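Local coordinates for protein putative ATP-dependent endonuclease of the OLD family (Thermus scotoductus, PDB 6P74) that degrades linear and supercoiled double-stranded DNA in the 5' to 3' direction with divalent metal ions and also hydrolyses ATP, working as a homodimer, at residues Asp381-Val394 with Arg513-Pro525. Residues are numbered along the deposited sequence; the frame is centred on the assembly and turned at random.
Sequences DRVAALQLFNQLEV and RPFVEAIRQVTRP
Asp-381 meets helix 513-523 through its backbone: its carbonyl O lies in the ring plane of Phe-515, 3.6 Å from CZ. Its carboxylate probably binds one of the divalent cations of the nuclease site, and the nearest side-chain atom of Asp-381 is about 5 Å from the bound samarium ion. One turn on, Ala-384 and Ala-385 have small enough side chains to let the ring in edge first, and Ala-385 CB is 4.0 Å from Phe-515 CZ. Phe-515 is thus a knob in a hole made by Asp-381, Ala-384, Ala-385 and Leu-388; with CG roughly anti to the backbone N (chi1 -160°), its ring extends across to the other helix.

Leu-388 is one wall of that hole, though the placing of its CD1 against the ring edge is doubtful, and it also touches Ile-519, whose CD1 comes 3.6 Å from Leu-388 CB. Phe-389 offers a ring face to the same isoleucine: Ile-519 CG2 stands over the ring centre, 3.9 Å from the centroid and almost on the normal, a CH-pi contact. Val-522 CG1 and Thr-523 OG1 approach this ring obliquely; the threonine hydroxyl is hydrogen-bonded back to Ile-519 O. At Leu-392 the two methyls part company: CD1 packs on Ile-519 CG2, while CD2 lies over one face of the Arg-520 guanidinium, 3.4 Å from NH2, which is itself hydrogen-bonded to Val-505 O. Glu-393 turns the chain out of the helix in a Schellman motif, and Val-394 then meets Thr-523 tip to tip, CG2 to CG2 at 3.8 Å.

The axes of 381-391 and 513-523 approach to 10.2 Å and cross at -65°, within the Toprim domain. Beneath them runs its parallel sheet: Ala-385 and Phe-389 rest on Val-403 of strand 401-405, whereas Phe-515, Ala-518 and Val-522 cover strand 426-431, and Phe-515 and Ala-518 reach strand 472-475.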
# COMPACT_ATOMS: atom_id res chain seq x y z
N ASP A 381 -43.18 -9.19 -11.14
CA ASP A 381 -42.34 -9.51 -12.29
C ASP A 381 -40.99 -10.04 -11.86
O ASP A 381 -40.44 -10.95 -12.49
CB ASP A 381 -42.19 -8.27 -13.18
CG ASP A 381 -43.52 -7.63 -13.50
OD1 ASP A 381 -44.38 -8.30 -14.14
OD2 ASP A 381 -43.73 -6.45 -13.08
N ARG A 382 -40.44 -9.50 -10.77
CA ARG A 382 -39.17 -10.00 -10.25
C ARG A 382 -39.32 -11.45 -9.80
O ARG A 382 -38.51 -12.31 -10.17
CB ARG A 382 -38.70 -9.12 -9.10
CG ARG A 382 -37.32 -9.46 -8.62
CD ARG A 382 -36.69 -8.28 -7.91
NE ARG A 382 -35.30 -8.58 -7.61
CZ ARG A 382 -34.89 -9.27 -6.55
NH1 ARG A 382 -35.77 -9.71 -5.66
NH2 ARG A 382 -33.61 -9.52 -6.40
N VAL A 383 -40.36 -11.74 -9.00
CA VAL A 383 -40.61 -13.12 -8.57
C VAL A 383 -40.65 -14.05 -9.76
O VAL A 383 -40.04 -15.13 -9.75
CB VAL A 383 -41.91 -13.20 -7.76
CG1 VAL A 383 -42.25 -14.67 -7.45
CG2 VAL A 383 -41.81 -12.40 -6.48
N ALA A 384 -41.38 -13.67 -10.80
CA ALA A 384 -41.50 -14.53 -11.97
C ALA A 384 -40.16 -14.66 -12.69
O ALA A 384 -39.75 -15.77 -13.07
CB ALA A 384 -42.57 -13.99 -12.92
N ALA A 385 -39.45 -13.54 -12.87
CA ALA A 385 -38.11 -13.59 -13.45
C ALA A 385 -37.21 -14.59 -12.71
O ALA A 385 -36.64 -15.50 -13.32
CB ALA A 385 -37.49 -12.19 -13.46
N LEU A 386 -37.11 -14.45 -11.38
CA LEU A 386 -36.19 -15.30 -10.63
C LEU A 386 -36.59 -16.76 -10.67
O LEU A 386 -35.72 -17.64 -10.67
CB LEU A 386 -36.08 -14.81 -9.17
CG LEU A 386 -35.40 -13.45 -8.96
CD1 LEU A 386 -35.52 -12.98 -7.52
CD2 LEU A 386 -33.92 -13.50 -9.35
N GLN A 387 -37.88 -17.06 -10.72
CA GLN A 387 -38.29 -18.45 -10.88
C GLN A 387 -37.91 -18.96 -12.27
O GLN A 387 -37.48 -20.11 -12.42
CB GLN A 387 -39.79 -18.59 -10.61
CG GLN A 387 -40.35 -19.95 -10.95
CD GLN A 387 -39.75 -21.05 -10.08
OE1 GLN A 387 -39.40 -20.80 -8.92
NE2 GLN A 387 -39.62 -22.26 -10.63
N LEU A 388 -38.00 -18.11 -13.30
CA LEU A 388 -37.59 -18.58 -14.63
C LEU A 388 -36.09 -18.78 -14.70
O LEU A 388 -35.62 -19.76 -15.28
CB LEU A 388 -38.07 -17.62 -15.72
CG LEU A 388 -39.55 -17.81 -16.04
CD1 LEU A 388 -40.11 -16.66 -16.84
CD2 LEU A 388 -39.76 -19.15 -16.77
N PHE A 389 -35.31 -17.85 -14.12
CA PHE A 389 -33.88 -18.09 -13.98
C PHE A 389 -33.63 -19.48 -13.43
O PHE A 389 -32.81 -20.25 -13.95
CB PHE A 389 -33.23 -17.06 -13.06
CG PHE A 389 -32.78 -15.79 -13.75
CD1 PHE A 389 -31.53 -15.70 -14.32
CD2 PHE A 389 -33.61 -14.67 -13.78
CE1 PHE A 389 -31.11 -14.52 -14.92
CE2 PHE A 389 -33.19 -13.48 -14.37
CZ PHE A 389 -31.94 -13.41 -14.94
N ASN A 390 -34.34 -19.82 -12.35
CA ASN A 390 -34.14 -21.10 -11.70
C ASN A 390 -34.50 -22.26 -12.63
O ASN A 390 -33.84 -23.31 -12.63
CB ASN A 390 -34.96 -21.13 -10.40
CG ASN A 390 -34.68 -22.36 -9.56
OD1 ASN A 390 -33.61 -22.49 -8.97
ND2 ASN A 390 -35.66 -23.25 -9.47
N GLN A 391 -35.53 -22.09 -13.45
CA GLN A 391 -35.91 -23.14 -14.39
C GLN A 391 -34.98 -23.21 -15.59
O GLN A 391 -34.89 -24.26 -16.23
CB GLN A 391 -37.35 -22.93 -14.85
CG GLN A 391 -38.36 -23.33 -13.78
CD GLN A 391 -39.80 -23.12 -14.20
OE1 GLN A 391 -40.52 -22.34 -13.58
NE2 GLN A 391 -40.23 -23.82 -15.25
N LEU A 392 -34.30 -22.11 -15.91
CA LEU A 392 -33.31 -22.13 -16.96
C LEU A 392 -31.96 -22.59 -16.44
O LEU A 392 -31.00 -22.69 -17.21
CB LEU A 392 -33.20 -20.74 -17.61
CG LEU A 392 -34.48 -20.35 -18.37
CD1 LEU A 392 -34.52 -18.88 -18.71
CD2 LEU A 392 -34.61 -21.19 -19.65
N GLU A 393 -31.88 -22.87 -15.14
CA GLU A 393 -30.66 -23.36 -14.50
C GLU A 393 -29.56 -22.31 -14.57
O GLU A 393 -28.40 -22.62 -14.85
CB GLU A 393 -30.21 -24.69 -15.10
CG GLU A 393 -30.89 -25.91 -14.48
CD GLU A 393 -30.74 -27.18 -15.32
OE1 GLU A 393 -30.59 -27.06 -16.56
OE2 GLU A 393 -30.77 -28.30 -14.74
N VAL A 394 -29.94 -21.07 -14.32
CA VAL A 394 -29.01 -19.95 -14.13
C VAL A 394 -29.20 -19.40 -12.72
O VAL A 394 -30.34 -19.22 -12.26
CB VAL A 394 -29.22 -18.83 -15.18
CG1 VAL A 394 -28.30 -17.66 -14.88
CG2 VAL A 394 -29.01 -19.36 -16.61
N ARG A 513 -43.47 -16.02 -24.20
CA ARG A 513 -42.18 -16.06 -24.90
C ARG A 513 -41.33 -14.81 -24.72
O ARG A 513 -40.13 -14.96 -24.48
CB ARG A 513 -42.44 -16.33 -26.39
CG ARG A 513 -41.20 -16.18 -27.27
CD ARG A 513 -41.57 -16.31 -28.75
NE ARG A 513 -41.99 -17.66 -29.08
CZ ARG A 513 -42.75 -17.95 -30.13
NH1 ARG A 513 -43.18 -16.95 -30.91
NH2 ARG A 513 -43.09 -19.20 -30.40
N PRO A 514 -41.86 -13.58 -24.82
CA PRO A 514 -40.98 -12.42 -24.66
C PRO A 514 -40.37 -12.35 -23.27
O PRO A 514 -39.25 -11.83 -23.12
CB PRO A 514 -41.90 -11.22 -24.97
CG PRO A 514 -43.06 -11.88 -25.81
CD PRO A 514 -43.25 -13.16 -25.06
N PHE A 515 -41.04 -12.91 -22.26
CA PHE A 515 -40.49 -12.90 -20.91
C PHE A 515 -39.32 -13.85 -20.80
O PHE A 515 -38.27 -13.48 -20.27
CB PHE A 515 -41.57 -13.26 -19.88
CG PHE A 515 -41.24 -12.81 -18.49
CD1 PHE A 515 -41.29 -11.47 -18.15
CD2 PHE A 515 -40.90 -13.71 -17.52
CE1 PHE A 515 -40.98 -11.04 -16.86
CE2 PHE A 515 -40.59 -13.29 -16.23
CZ PHE A 515 -40.62 -11.94 -15.91
N VAL A 516 -39.46 -15.09 -21.29
CA VAL A 516 -38.33 -15.98 -21.12
C VAL A 516 -37.21 -15.61 -22.11
O VAL A 516 -36.03 -15.73 -21.78
CB VAL A 516 -38.75 -17.48 -21.17
CG1 VAL A 516 -40.25 -17.66 -21.18
CG2 VAL A 516 -38.08 -18.28 -22.26
N GLU A 517 -37.55 -15.09 -23.29
CA GLU A 517 -36.48 -14.65 -24.18
C GLU A 517 -35.72 -13.46 -23.60
O GLU A 517 -34.49 -13.39 -23.75
CB GLU A 517 -37.04 -14.34 -25.57
CG GLU A 517 -36.57 -15.37 -26.60
CD GLU A 517 -35.07 -15.65 -26.47
OE1 GLU A 517 -34.71 -16.85 -26.35
OE2 GLU A 517 -34.25 -14.69 -26.51
N ALA A 518 -36.40 -12.55 -22.90
CA ALA A 518 -35.68 -11.49 -22.19
C ALA A 518 -34.63 -12.08 -21.25
O ALA A 518 -33.48 -11.61 -21.20
CB ALA A 518 -36.65 -10.61 -21.41
N ILE A 519 -35.01 -13.13 -20.50
CA ILE A 519 -34.09 -13.73 -19.54
C ILE A 519 -32.95 -14.44 -20.26
O ILE A 519 -31.78 -14.37 -19.83
CB ILE A 519 -34.85 -14.67 -18.58
CG1 ILE A 519 -35.69 -13.82 -17.62
CG2 ILE A 519 -33.88 -15.52 -17.76
CD1 ILE A 519 -36.91 -14.50 -17.12
N ARG A 520 -33.24 -15.09 -21.39
CA ARG A 520 -32.18 -15.72 -22.18
C ARG A 520 -31.21 -14.67 -22.73
O ARG A 520 -30.00 -14.92 -22.80
CB ARG A 520 -32.78 -16.54 -23.33
CG ARG A 520 -33.51 -17.80 -22.91
CD ARG A 520 -33.88 -18.65 -24.11
NE ARG A 520 -34.73 -19.76 -23.73
CZ ARG A 520 -34.28 -20.91 -23.27
NH1 ARG A 520 -32.97 -21.10 -23.15
NH2 ARG A 520 -35.12 -21.86 -22.92
N GLN A 521 -31.71 -13.50 -23.15
CA GLN A 521 -30.80 -12.48 -23.67
C GLN A 521 -29.91 -11.91 -22.57
O GLN A 521 -28.69 -11.76 -22.76
CB GLN A 521 -31.59 -11.36 -24.36
CG GLN A 521 -30.68 -10.20 -24.91
CD GLN A 521 -31.37 -9.38 -26.01
OE1 GLN A 521 -31.88 -9.94 -26.99
NE2 GLN A 521 -31.40 -8.06 -25.85
N VAL A 522 -30.48 -11.57 -21.42
CA VAL A 522 -29.65 -10.99 -20.36
C VAL A 522 -28.64 -12.00 -19.83
O VAL A 522 -27.61 -11.61 -19.28
CB VAL A 522 -30.50 -10.42 -19.21
CG1 VAL A 522 -30.93 -11.54 -18.26
CG2 VAL A 522 -29.71 -9.29 -18.42
N THR A 523 -28.92 -13.29 -20.00
CA THR A 523 -28.02 -14.36 -19.58
C THR A 523 -26.93 -14.64 -20.61
O THR A 523 -25.90 -15.24 -20.26
CB THR A 523 -28.83 -15.64 -19.33
OG1 THR A 523 -29.50 -15.54 -18.07
CG2 THR A 523 -27.93 -16.85 -19.30
N ARG A 524 -27.12 -14.23 -21.84
CA ARG A 524 -26.24 -14.67 -22.93
C ARG A 524 -24.87 -14.01 -22.82
O ARG A 524 -24.79 -12.78 -22.83
CB ARG A 524 -26.89 -14.35 -24.27
CG ARG A 524 -26.44 -15.23 -25.41
CD ARG A 524 -27.62 -15.63 -26.31
NE ARG A 524 -28.37 -14.47 -26.79
CZ ARG A 524 -29.70 -14.38 -26.78
NH1 ARG A 524 -30.43 -15.39 -26.30
NH2 ARG A 524 -30.31 -13.29 -27.25
N PRO A 525 -23.78 -14.79 -22.72
CA PRO A 525 -22.42 -14.25 -22.55
C PRO A 525 -22.02 -13.29 -23.67
O PRO A 525 -20.87 -12.85 -23.69
CB PRO A 525 -21.54 -15.50 -22.57
CG PRO A 525 -22.38 -16.56 -23.25
CD PRO A 525 -23.78 -16.26 -22.84